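HTH-type transcriptional repressor NemR (Escherichia coli, PDB 4YZE) represses transcription of the nemRA-gloA operon by binding to the NemR box, and takes part in the response to electrophiles and reactive chlorine species. Local coordinates at residues T18-S23 with E63-A68; T29-S34 with R52-F57; N97-H102 with R180-L185; K130-V135 with V164-W169. The protein carries 5 engineered substitutions. One frame throughout, in Å; residues are numbered along the deposited sequence.

Interaction 1 (T18-S23 with E63-A68); sequences TGEQLS and ERHYAA. Engineered in segment 18-23: Ser23 (natural residue Cys).
Glu20 meets His65 and Arg64 across the TetR-type helix-turn-helix domain, where helix 10-26 packs against the long helix 54-79. The contact is polar and lies at the surface. Its close part is a His-carboxylate hydrogen bond. His65 ND1 donates to Glu20 OE1 at 2.7 Å, with an N-H...O angle of 149°. OE1 is met from above the carboxylate plane, and it sits somewhat off the plane of the imidazole, near the ring edge. The carboxylate and ring planes stand 71° apart. Glu20 reaches this place with CG anti to its backbone N (chi1 177°) and an extended chain beyond. His65 CB also lies 3.7 Å from Glu20 OE2. The bond probably helps to fix the rotation of the imidazole. His65 also touches Leu109, and its side chain lies about 6 Å from that of Cys108, the residue central to the response to reactive chlorine species.

The other oxygen faces the looser side. Glu20 OE2 and Arg64 NH1 form a long salt bridge of 3.6 Å, with the carboxylate and guanidinium planes nearly perpendicular. Arg64 has a second anionic partner in Glu13, which pairs with its NE. With an alanine in place of Glu20, His65 ND1 would probably lose its acceptor and Arg64 NH1 one of its anionic partners. A water bridges the glutamate and the arginine: it donates to Glu20 OE2 at 2.7 Å and accepts from Arg64 NH1 at 3.0 Å.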
loop_
_atom_site.group_PDB
_atom_site.type_symbol
_atom_site.label_atom_id
_atom_site.label_comp_id
_atom_site.label_asym_id
_atom_site.label_seq_id
_atom_site.Cartn_x
_atom_site.Cartn_y
_atom_site.Cartn_z
ATOM N N THR A 18 0.398 3.720 24.163
ATOM C CA THR A 18 1.240 4.871 23.854
ATOM C C THR A 18 2.121 4.559 22.648
ATOM O O THR A 18 2.222 5.368 21.725
ATOM C CB THR A 18 2.132 5.232 25.039
ATOM O OG1 THR A 18 1.339 5.286 26.233
ATOM C CG2 THR A 18 2.807 6.576 24.807
ATOM N N GLY A 19 2.746 3.380 22.659
ATOM C CA GLY A 19 3.604 2.959 21.565
ATOM C C GLY A 19 2.873 2.923 20.237
ATOM O O GLY A 19 3.433 3.295 19.204
ATOM N N GLU A 20 1.620 2.476 20.261
ATOM C CA GLU A 20 0.837 2.418 19.030
ATOM C C GLU A 20 0.587 3.825 18.486
ATOM O O GLU A 20 0.849 4.085 17.310
ATOM C CB GLU A 20 -0.470 1.639 19.227
ATOM C CG GLU A 20 -1.361 1.605 17.978
ATOM C CD GLU A 20 -2.440 0.544 18.034
ATOM O OE1 GLU A 20 -3.308 0.548 17.135
ATOM O OE2 GLU A 20 -2.419 -0.301 18.959
ATOM N N GLN A 21 0.118 4.732 19.344
ATOM C CA GLN A 21 -0.126 6.117 18.938
ATOM C C GLN A 21 1.120 6.752 18.314
ATOM O O GLN A 21 1.040 7.380 17.255
ATOM C CB GLN A 21 -0.625 6.961 20.123
ATOM N N LEU A 22 2.270 6.569 18.961
ATOM C CA LEU A 22 3.528 7.150 18.485
ATOM C C LEU A 22 4.041 6.518 17.184
ATOM O O LEU A 22 4.504 7.236 16.291
ATOM C CB LEU A 22 4.609 7.063 19.569
ATOM C CG LEU A 22 4.517 8.023 20.751
ATOM C CD1 LEU A 22 5.576 7.660 21.794
ATOM C CD2 LEU A 22 4.701 9.458 20.274
ATOM N N SER A 23 3.985 5.185 17.096
ATOM C CA SER A 23 4.344 4.463 15.876
ATOM C C SER A 23 3.501 4.965 14.713
ATOM O O SER A 23 4.003 5.169 13.605
ATOM C CB SER A 23 4.103 2.959 16.040
ATOM O OG SER A 23 5.059 2.359 16.893
ATOM N N GLU A 63 0.721 -7.397 18.157
ATOM C CA GLU A 63 -0.174 -8.504 18.499
ATOM C C GLU A 63 -1.410 -7.952 19.177
ATOM O O GLU A 63 -2.517 -8.393 18.899
ATOM C CB GLU A 63 0.528 -9.540 19.388
ATOM C CG GLU A 63 1.507 -10.432 18.631
ATOM C CD GLU A 63 2.379 -11.271 19.550
ATOM O OE1 GLU A 63 2.283 -11.103 20.785
ATOM O OE2 GLU A 63 3.165 -12.098 19.035
ATOM N N ARG A 64 -1.218 -6.959 20.042
ATOM C CA ARG A 64 -2.336 -6.298 20.687
ATOM C C ARG A 64 -3.209 -5.644 19.623
ATOM O O ARG A 64 -4.412 -5.878 19.569
ATOM C CB ARG A 64 -1.849 -5.255 21.704
ATOM C CG ARG A 64 -2.951 -4.336 22.231
ATOM C CD ARG A 64 -2.483 -3.536 23.450
ATOM N NE ARG A 64 -3.520 -2.659 23.998
ATOM C CZ ARG A 64 -3.808 -1.452 23.517
ATOM N NH1 ARG A 64 -3.153 -0.979 22.461
ATOM N NH2 ARG A 64 -4.761 -0.717 24.076
ATOM N N HIS A 65 -2.590 -4.841 18.766
ATOM C CA HIS A 65 -3.311 -4.139 17.717
ATOM C C HIS A 65 -4.108 -5.079 16.799
ATOM O O HIS A 65 -5.257 -4.800 16.473
ATOM C CB HIS A 65 -2.335 -3.329 16.876
ATOM C CG HIS A 65 -2.922 -2.816 15.603
ATOM N ND1 HIS A 65 -3.583 -1.610 15.525
ATOM C CD2 HIS A 65 -2.947 -3.340 14.356
ATOM C CE1 HIS A 65 -3.991 -1.412 14.283
ATOM N NE2 HIS A 65 -3.614 -2.446 13.554
ATOM N N TYR A 66 -3.504 -6.175 16.362
ATOM C CA TYR A 66 -4.206 -7.046 15.430
ATOM C C TYR A 66 -5.273 -7.868 16.149
ATOM O O TYR A 66 -6.284 -8.231 15.548
ATOM C CB TYR A 66 -3.241 -7.956 14.651
ATOM C CG TYR A 66 -2.428 -7.206 13.619
ATOM C CD1 TYR A 66 -3.042 -6.579 12.530
ATOM C CD2 TYR A 66 -1.052 -7.116 13.733
ATOM C CE1 TYR A 66 -2.292 -5.870 11.585
ATOM C CE2 TYR A 66 -0.290 -6.418 12.798
ATOM C CZ TYR A 66 -0.910 -5.792 11.732
ATOM O OH TYR A 66 -0.125 -5.113 10.817
ATOM N N ALA A 67 -5.050 -8.170 17.426
ATOM C CA ALA A 67 -6.026 -8.949 18.196
ATOM C C ALA A 67 -7.338 -8.189 18.276
ATOM O O ALA A 67 -8.420 -8.749 18.073
ATOM C CB ALA A 67 -5.506 -9.247 19.594
ATOM N N ALA A 68 -7.228 -6.905 18.571
ATOM C CA ALA A 68 -8.392 -6.044 18.706
ATOM C C ALA A 68 -9.080 -5.827 17.364
ATOM O O ALA A 68 -10.304 -5.868 17.293
ATOM C CB ALA A 68 -7.997 -4.721 19.332
HETATM O O HOH W 1 -1.152 -2.129 20.478
#

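Interaction 2 (T29-S34 with R52-F57); sequences TGMGLS and RSKEAF
Lys54 and Met31 join the start of helix 54-79 to the loop that leads into the helix-turn-helix motif. The polar part is a grip on backbone oxygens. Lys54 NZ donates to Met31 O at 2.8 Å, and the donor is tilted 29° from the carbonyl plane. Thr29 O lies 3.5 Å from the same NZ. Lys54 NZ also bonds to the backbone oxygen of Phe28, whose ring takes part in a cation-pi contact with the lysine. The lysine chain is stretched out, and this carries the ammonium across to the loop.

The apolar part runs beside it. The methionine and lysine chains run alongside each other, pointing opposite ways. Met31 CE lies 4.0 Å from Lys54 CE. The bend at chi3 of the methionine (67°) brings Met31 CE to 4.2 Å from Phe57 CE2. Leu22 of helix 10-26 packs on Met31 too.

Capping belongs to the helix itself. Ser53 is the N-cap of helix 54-79, and its OG accepts from Ala56 N at 3.3 Å.

The charged end of Lys54 binds main-chain oxygens of Phe28 and Met31. The polar link therefore probably depends little on which side chains the loop carries at the accepting positions, while the lysine methylenes give the methionine methyl an apolar surface to pack on.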
loop_
_atom_site.group_PDB
_atom_site.type_symbol
_atom_site.label_atom_id
_atom_site.label_comp_id
_atom_site.label_asym_id
_atom_site.label_seq_id
_atom_site.Cartn_x
_atom_site.Cartn_y
_atom_site.Cartn_z
ATOM N N THR A 29 10.371 2.562 13.725
ATOM C CA THR A 29 11.811 2.784 13.836
ATOM C C THR A 29 12.081 4.219 14.241
ATOM O O THR A 29 13.094 4.517 14.884
ATOM C CB THR A 29 12.530 2.499 12.514
ATOM O OG1 THR A 29 11.715 2.953 11.426
ATOM C CG2 THR A 29 12.789 1.003 12.362
ATOM N N GLY A 30 11.163 5.103 13.855
ATOM C CA GLY A 30 11.246 6.508 14.206
ATOM C C GLY A 30 11.042 6.742 15.691
ATOM O O GLY A 30 11.663 7.615 16.263
ATOM N N MET A 31 10.166 5.961 16.315
ATOM C CA MET A 31 9.878 6.131 17.733
ATOM C C MET A 31 11.027 5.686 18.629
ATOM O O MET A 31 11.322 4.499 18.704
ATOM C CB MET A 31 8.625 5.349 18.109
ATOM C CG MET A 31 8.264 5.461 19.572
ATOM S SD MET A 31 7.106 4.168 20.041
ATOM C CE MET A 31 8.139 2.712 19.868
ATOM N N GLY A 32 11.655 6.629 19.326
ATOM C CA GLY A 32 12.710 6.287 20.260
ATOM C C GLY A 32 12.133 5.925 21.616
ATOM O O GLY A 32 11.082 6.438 22.010
ATOM N N LEU A 33 12.823 5.037 22.329
ATOM C CA LEU A 33 12.429 4.629 23.676
ATOM C C LEU A 33 12.140 5.792 24.638
ATOM O O LEU A 33 11.067 5.843 25.247
ATOM C CB LEU A 33 13.503 3.729 24.282
ATOM C CG LEU A 33 13.089 2.330 24.735
ATOM C CD1 LEU A 33 14.090 1.825 25.774
ATOM C CD2 LEU A 33 11.658 2.294 25.277
ATOM N N SER A 34 13.087 6.719 24.790
ATOM C CA SER A 34 12.890 7.813 25.733
ATOM C C SER A 34 11.648 8.635 25.391
ATOM O O SER A 34 10.942 9.100 26.284
ATOM C CB SER A 34 14.139 8.705 25.849
ATOM O OG SER A 34 14.443 9.341 24.620
ATOM N N ARG A 52 11.671 -7.067 27.231
ATOM C CA ARG A 52 13.110 -7.274 27.097
ATOM C C ARG A 52 13.771 -6.128 26.343
ATOM O O ARG A 52 14.885 -5.712 26.677
ATOM C CB ARG A 52 13.387 -8.608 26.389
ATOM C CG ARG A 52 14.452 -8.544 25.296
ATOM C CD ARG A 52 14.694 -9.907 24.661
ATOM N NE ARG A 52 13.454 -10.503 24.176
ATOM C CZ ARG A 52 13.065 -10.520 22.903
ATOM N NH1 ARG A 52 13.822 -9.975 21.960
ATOM N NH2 ARG A 52 11.916 -11.093 22.576
ATOM N N SER A 53 13.069 -5.605 25.343
ATOM C CA SER A 53 13.637 -4.582 24.476
ATOM C C SER A 53 12.576 -3.858 23.663
ATOM O O SER A 53 11.384 -4.180 23.738
ATOM C CB SER A 53 14.627 -5.213 23.505
ATOM O OG SER A 53 13.952 -6.099 22.627
ATOM N N LYS A 54 13.021 -2.885 22.872
ATOM C CA LYS A 54 12.121 -2.151 22.005
ATOM C C LYS A 54 11.500 -3.106 21.003
ATOM O O LYS A 54 10.306 -3.005 20.684
ATOM C CB LYS A 54 12.853 -1.025 21.275
ATOM C CG LYS A 54 11.933 -0.248 20.334
ATOM C CD LYS A 54 12.697 0.671 19.396
ATOM C CE LYS A 54 11.723 1.499 18.589
ATOM N NZ LYS A 54 12.336 2.205 17.428
ATOM N N GLU A 55 12.309 -4.043 20.518
ATOM C CA GLU A 55 11.845 -5.008 19.531
ATOM C C GLU A 55 10.740 -5.873 20.117
ATOM O O GLU A 55 9.717 -6.101 19.474
ATOM C CB GLU A 55 12.992 -5.893 19.035
ATOM C CG GLU A 55 12.534 -6.925 17.953
ATOM C CD GLU A 55 12.189 -8.299 18.529
ATOM O OE1 GLU A 55 12.322 -8.495 19.754
ATOM O OE2 GLU A 55 11.795 -9.197 17.757
ATOM N N ALA A 56 10.959 -6.350 21.341
ATOM C CA ALA A 56 9.985 -7.212 22.011
ATOM C C ALA A 56 8.656 -6.468 22.178
ATOM O O ALA A 56 7.566 -7.006 21.927
ATOM C CB ALA A 56 10.533 -7.670 23.362
ATOM N N PHE A 57 8.776 -5.212 22.588
ATOM C CA PHE A 57 7.647 -4.329 22.757
ATOM C C PHE A 57 6.815 -4.169 21.473
ATOM O O PHE A 57 5.572 -4.199 21.509
ATOM C CB PHE A 57 8.159 -2.969 23.219
ATOM C CG PHE A 57 7.111 -1.926 23.241
ATOM C CD1 PHE A 57 6.252 -1.821 24.323
ATOM C CD2 PHE A 57 6.975 -1.050 22.182
ATOM C CE1 PHE A 57 5.273 -0.849 24.356
ATOM C CE2 PHE A 57 5.998 -0.077 22.199
ATOM C CZ PHE A 57 5.144 0.025 23.289
#

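Interaction 3 (N97-H102 with R180-L185); sequences NQFSQH and RSFEPL. Engineered in segment 97-102: Ser100 (natural residue Cys).
Phe99 and Phe182 are the closest residues along the two backbones, with CA atoms 7.6 Å apart, and no hydrogen bond joins the segments. Phe99 lies just past the end of helix 84-97. Phe182 is the N-cap residue of helix 183-195.

The Phe99 side chain does most of the touching. Its first torsion is near trans (chi1 171°), which sends the ring into the turn at 180-185. There the ring meets three groups, all obliquely. Leu185 CD1 comes to 3.7 Å from Phe99 CD1. Phe182 CB lies 4.0 Å from Phe99 CD2. The ring tip of Phe99, CZ, is 4.2 Å from Ser181 O. The Phe99 and Phe182 side chains cross at about a right angle, and Phe99 CD2 lies near the plane of the Phe182 ring, at its edge. Phe182 touches through its CB, while its ring leads away from Phe99. Cutting Phe99 back to an alanine is likely to open a gap beside Leu185 CD1 and Phe182 CB.

Ala176 of helix 158-179 also packs on Phe99. Leu185 reaches on to Thr95 and Leu96 of helix 84-97. Arg180 NH2 forms a salt bridge with Glu122 of the second subunit.

The segment 180-185 is a compact link between two helices. Arg180, with positive phi, is the C-prime residue of a Schellman motif that ends helix 158-179. Ser181 OG then accepts from Glu183 N at 3.1 Å in an ST turn, and helix 183-195 starts directly after, within the TetR C-terminal domain.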
loop_
_atom_site.group_PDB
_atom_site.type_symbol
_atom_site.label_atom_id
_atom_site.label_comp_id
_atom_site.label_asym_id
_atom_site.label_seq_id
_atom_site.Cartn_x
_atom_site.Cartn_y
_atom_site.Cartn_z
ATOM N N ASN A 97 -15.214 5.852 6.439
ATOM C CA ASN A 97 -15.562 6.732 7.554
ATOM C C ASN A 97 -14.357 7.022 8.441
ATOM O O ASN A 97 -14.122 8.155 8.847
ATOM C CB ASN A 97 -16.673 6.106 8.395
ATOM C CG ASN A 97 -17.943 5.858 7.602
ATOM O OD1 ASN A 97 -18.159 6.449 6.547
ATOM N ND2 ASN A 97 -18.792 4.974 8.115
ATOM N N GLN A 98 -13.602 5.967 8.734
ATOM C CA GLN A 98 -12.456 6.030 9.632
ATOM C C GLN A 98 -11.190 6.485 8.914
ATOM O O GLN A 98 -10.080 6.251 9.395
ATOM C CB GLN A 98 -12.225 4.658 10.277
ATOM C CG GLN A 98 -13.365 4.228 11.195
ATOM C CD GLN A 98 -13.248 2.788 11.660
ATOM O OE1 GLN A 98 -12.195 2.160 11.535
ATOM N NE2 GLN A 98 -14.339 2.256 12.201
ATOM N N PHE A 99 -11.360 7.134 7.766
ATOM C CA PHE A 99 -10.224 7.609 6.987
ATOM C C PHE A 99 -9.568 8.797 7.688
ATOM O O PHE A 99 -8.355 8.805 7.927
ATOM C CB PHE A 99 -10.666 7.990 5.573
ATOM C CG PHE A 99 -9.608 8.693 4.779
ATOM C CD1 PHE A 99 -8.353 8.121 4.610
ATOM C CD2 PHE A 99 -9.867 9.930 4.199
ATOM C CE1 PHE A 99 -7.367 8.780 3.884
ATOM C CE2 PHE A 99 -8.892 10.590 3.467
ATOM C CZ PHE A 99 -7.640 10.013 3.311
ATOM N N SER A 100 -10.373 9.801 8.009
ATOM C CA SER A 100 -9.906 10.886 8.854
ATOM C C SER A 100 -10.943 11.212 9.910
ATOM O O SER A 100 -12.123 10.891 9.760
ATOM C CB SER A 100 -9.595 12.129 8.027
ATOM N N GLN A 101 -10.493 11.838 10.988
ATOM C CA GLN A 101 -11.402 12.328 12.011
ATOM C C GLN A 101 -11.104 13.798 12.287
ATOM O O GLN A 101 -9.943 14.185 12.412
ATOM C CB GLN A 101 -11.277 11.489 13.287
ATOM N N HIS A 102 -12.153 14.615 12.355
ATOM C CA HIS A 102 -12.022 16.041 12.666
ATOM C C HIS A 102 -11.015 16.784 11.774
ATOM O O HIS A 102 -10.353 17.729 12.219
ATOM C CB HIS A 102 -11.681 16.238 14.149
ATOM N N ARG A 180 -4.275 12.601 -0.466
ATOM C CA ARG A 180 -5.236 13.295 0.410
ATOM C C ARG A 180 -6.623 13.405 -0.235
ATOM O O ARG A 180 -7.258 14.456 -0.215
ATOM C CB ARG A 180 -4.737 14.693 0.786
ATOM C CG ARG A 180 -3.286 14.735 1.316
ATOM C CD ARG A 180 -3.145 15.939 2.239
ATOM N NE ARG A 180 -1.857 16.610 2.133
ATOM C CZ ARG A 180 -1.586 17.569 1.253
ATOM N NH1 ARG A 180 -2.507 17.959 0.386
ATOM N NH2 ARG A 180 -0.391 18.132 1.230
ATOM N N SER A 181 -7.097 12.321 -0.821
ATOM C CA SER A 181 -8.446 12.323 -1.378
ATOM C C SER A 181 -9.015 11.011 -0.922
ATOM O O SER A 181 -8.268 10.015 -0.818
ATOM C CB SER A 181 -8.399 12.380 -2.909
ATOM O OG SER A 181 -9.688 12.195 -3.485
ATOM N N PHE A 182 -10.309 10.974 -0.626
ATOM C CA PHE A 182 -10.923 9.675 -0.342
ATOM C C PHE A 182 -11.494 9.032 -1.614
ATOM O O PHE A 182 -12.120 7.968 -1.568
ATOM C CB PHE A 182 -11.952 9.760 0.794
ATOM C CG PHE A 182 -12.876 10.925 0.676
ATOM C CD1 PHE A 182 -13.961 10.877 -0.189
ATOM C CD2 PHE A 182 -12.665 12.077 1.429
ATOM C CE1 PHE A 182 -14.821 11.968 -0.311
ATOM C CE2 PHE A 182 -13.519 13.172 1.315
ATOM C CZ PHE A 182 -14.598 13.115 0.442
ATOM N N GLU A 183 -11.233 9.661 -2.759
ATOM C CA GLU A 183 -11.667 9.088 -4.043
ATOM C C GLU A 183 -11.196 7.634 -4.262
ATOM O O GLU A 183 -11.973 6.810 -4.714
ATOM C CB GLU A 183 -11.281 10.001 -5.217
ATOM C CG GLU A 183 -11.969 9.674 -6.535
ATOM C CD GLU A 183 -11.327 8.495 -7.253
ATOM O OE1 GLU A 183 -10.112 8.253 -7.027
ATOM O OE2 GLU A 183 -12.035 7.813 -8.040
ATOM N N PRO A 184 -9.936 7.310 -3.926
ATOM C CA PRO A 184 -9.550 5.908 -4.100
ATOM C C PRO A 184 -10.384 4.953 -3.255
ATOM O O PRO A 184 -10.646 3.826 -3.709
ATOM C CB PRO A 184 -8.091 5.889 -3.603
ATOM C CG PRO A 184 -7.566 7.306 -3.877
ATOM C CD PRO A 184 -8.773 8.188 -3.623
ATOM N N LEU A 185 -10.787 5.375 -2.056
ATOM C CA LEU A 185 -11.632 4.527 -1.193
ATOM C C LEU A 185 -13.065 4.423 -1.756
ATOM O O LEU A 185 -13.618 3.333 -1.806
ATOM C CB LEU A 185 -11.637 5.022 0.264
ATOM C CG LEU A 185 -10.219 5.088 0.869
ATOM C CD1 LEU A 185 -10.143 5.890 2.194
ATOM C CD2 LEU A 185 -9.697 3.687 1.075
#

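Interaction 4 (K130-V135 with V164-W169); sequences KGARGV and VLYALW
Tyr166 sets its ring against Ala132 and Val135 of helix 122-148, which both lie on the same side of the ring plane. The tyrosine chi1 of -179° turns CG away from the backbone N, and the ring points from helix 158-179 toward helix 122-148. The two partners touch different margins of the ring, and both approach obliquely. Val135 CG1 meets the margin at Tyr166 CD1, at 3.8 Å, and lies slightly farther from CE1. Ala132 CB meets the other margin and the outer end: it is 3.9 Å from Tyr166 CE2 and 3.7 Å from Tyr166 OH. The Val135 and Tyr166 side chains cross at about a right angle. Of the two valine branches, CG1 is the one that touches the ring.

No hydrogen bond crosses the contact. The packing is van der Waals only, and all three residues are buried. With only a methyl on Ala132, Tyr166 OH comes to 4.0 Å from Ala132 CA.

The contact joins two helices of the TetR C-terminal domain and sits at the subunit interface. Gln175 of the second subunit packs on both Ala132 and Tyr166. Within the chain, Tyr91 of helix 84-97 touches Val135 and Tyr166. Helix 54-79 adds Tyr69 and Leu73 against Val135, so three other helices of the same chain, 54-79, 84-97 and 158-179, reach this valine.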
loop_
_atom_site.group_PDB
_atom_site.type_symbol
_atom_site.label_atom_id
_atom_site.label_comp_id
_atom_site.label_asym_id
_atom_site.label_seq_id
_atom_site.Cartn_x
_atom_site.Cartn_y
_atom_site.Cartn_z
ATOM N N LYS A 130 0.955 -12.252 9.934
ATOM C CA LYS A 130 -0.116 -12.875 10.698
ATOM C C LYS A 130 -1.345 -11.972 10.813
ATOM O O LYS A 130 -2.477 -12.440 10.681
ATOM C CB LYS A 130 0.404 -13.250 12.089
ATOM C CG LYS A 130 -0.665 -13.298 13.161
ATOM C CD LYS A 130 -1.205 -14.702 13.362
ATOM C CE LYS A 130 -0.854 -15.227 14.750
ATOM N NZ LYS A 130 0.557 -14.921 15.125
ATOM N N GLY A 131 -1.127 -10.683 11.061
ATOM C CA GLY A 131 -2.233 -9.732 11.126
ATOM C C GLY A 131 -3.052 -9.745 9.843
ATOM O O GLY A 131 -4.277 -9.904 9.868
ATOM N N ALA A 132 -2.356 -9.589 8.721
ATOM C CA ALA A 132 -2.961 -9.620 7.408
ATOM C C ALA A 132 -3.686 -10.958 7.124
ATOM O O ALA A 132 -4.818 -10.953 6.613
ATOM C CB ALA A 132 -1.915 -9.357 6.361
ATOM N N ARG A 133 -3.036 -12.084 7.437
ATOM C CA ARG A 133 -3.648 -13.399 7.201
ATOM C C ARG A 133 -4.987 -13.538 7.923
ATOM O O ARG A 133 -5.950 -14.068 7.352
ATOM C CB ARG A 133 -2.700 -14.544 7.592
ATOM C CG ARG A 133 -1.754 -14.978 6.471
ATOM C CD ARG A 133 -1.167 -16.404 6.709
ATOM N NE ARG A 133 -0.835 -16.590 8.110
ATOM C CZ ARG A 133 0.278 -16.122 8.669
ATOM N NH1 ARG A 133 1.175 -15.477 7.928
ATOM N NH2 ARG A 133 0.497 -16.303 9.962
ATOM N N GLY A 134 -5.051 -13.035 9.159
ATOM C CA GLY A 134 -6.283 -13.010 9.930
ATOM C C GLY A 134 -7.405 -12.237 9.239
ATOM O O GLY A 134 -8.555 -12.687 9.219
ATOM N N VAL A 135 -7.095 -11.072 8.673
ATOM C CA VAL A 135 -8.149 -10.278 8.032
ATOM C C VAL A 135 -8.664 -11.015 6.799
ATOM O O VAL A 135 -9.864 -11.116 6.567
ATOM C CB VAL A 135 -7.659 -8.879 7.608
ATOM C CG1 VAL A 135 -8.724 -8.146 6.752
ATOM C CG2 VAL A 135 -7.264 -8.023 8.835
ATOM N N VAL A 164 -7.546 -10.434 -2.893
ATOM C CA VAL A 164 -7.716 -9.291 -3.780
ATOM C C VAL A 164 -8.399 -8.158 -3.045
ATOM O O VAL A 164 -8.002 -7.016 -3.194
ATOM C CB VAL A 164 -8.558 -9.675 -5.021
ATOM C CG1 VAL A 164 -9.080 -8.426 -5.771
ATOM C CG2 VAL A 164 -7.740 -10.565 -5.940
ATOM N N LEU A 165 -9.438 -8.473 -2.275
ATOM C CA LEU A 165 -10.169 -7.447 -1.524
ATOM C C LEU A 165 -9.241 -6.756 -0.528
ATOM O O LEU A 165 -9.299 -5.530 -0.329
ATOM C CB LEU A 165 -11.351 -8.058 -0.771
ATOM C CG LEU A 165 -12.581 -8.552 -1.545
ATOM C CD1 LEU A 165 -13.588 -9.152 -0.582
ATOM C CD2 LEU A 165 -13.244 -7.427 -2.342
ATOM N N TYR A 166 -8.382 -7.543 0.105
ATOM C CA TYR A 166 -7.440 -6.984 1.074
ATOM C C TYR A 166 -6.392 -6.160 0.344
ATOM O O TYR A 166 -6.088 -5.041 0.748
ATOM C CB TYR A 166 -6.801 -8.094 1.916
ATOM C CG TYR A 166 -5.843 -7.546 2.949
ATOM C CD1 TYR A 166 -6.315 -6.913 4.091
ATOM C CD2 TYR A 166 -4.473 -7.625 2.766
ATOM C CE1 TYR A 166 -5.452 -6.393 5.039
ATOM C CE2 TYR A 166 -3.585 -7.105 3.720
ATOM C CZ TYR A 166 -4.086 -6.492 4.850
ATOM O OH TYR A 166 -3.229 -5.965 5.796
ATOM N N ALA A 167 -5.850 -6.697 -0.747
ATOM C CA ALA A 167 -4.846 -5.946 -1.506
ATOM C C ALA A 167 -5.467 -4.636 -1.980
ATOM O O ALA A 167 -4.838 -3.579 -1.933
ATOM C CB ALA A 167 -4.361 -6.741 -2.669
ATOM N N LEU A 168 -6.723 -4.703 -2.411
ATOM C CA LEU A 168 -7.405 -3.501 -2.914
ATOM C C LEU A 168 -7.560 -2.439 -1.825
ATOM O O LEU A 168 -7.311 -1.240 -2.050
ATOM C CB LEU A 168 -8.784 -3.883 -3.461
ATOM C CG LEU A 168 -9.521 -3.090 -4.542
ATOM C CD1 LEU A 168 -11.034 -3.152 -4.328
ATOM C CD2 LEU A 168 -9.075 -1.673 -4.685
ATOM N N TRP A 169 -8.017 -2.883 -0.660
ATOM C CA TRP A 169 -8.184 -2.022 0.509
ATOM C C TRP A 169 -6.865 -1.348 0.907
ATOM O O TRP A 169 -6.830 -0.159 1.227
ATOM C CB TRP A 169 -8.696 -2.895 1.663
ATOM C CG TRP A 169 -8.813 -2.218 2.996
ATOM C CD1 TRP A 169 -9.908 -1.569 3.494
ATOM C CD2 TRP A 169 -7.809 -2.160 4.026
ATOM N NE1 TRP A 169 -9.641 -1.098 4.761
ATOM C CE2 TRP A 169 -8.361 -1.444 5.109
ATOM C CE3 TRP A 169 -6.501 -2.643 4.137
ATOM C CZ2 TRP A 169 -7.643 -1.192 6.293
ATOM C CZ3 TRP A 169 -5.789 -2.389 5.310
ATOM C CH2 TRP A 169 -6.366 -1.670 6.370
#

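Overall arrangement
Interactions 1 and 2 both use helix 54-79 and lie in the DNA-binding domain. They touch directly: Gly19 packs on Phe57. Interaction 1 is a polar surface contact, while interaction 2 is partly buried and mixes a lysine grip with apolar packing. Interactions 3 and 4 belong to the C-terminal domain and are apolar across their segments. Interaction 4 is fully buried; interaction 3 is only partly so. They do not touch, but helices 158-179 and 183-195 follow each other in the chain, and both contacts reach the second subunit. Tyr66 packs on Gly131, so interaction 1 meets interaction 4 where the two domains join.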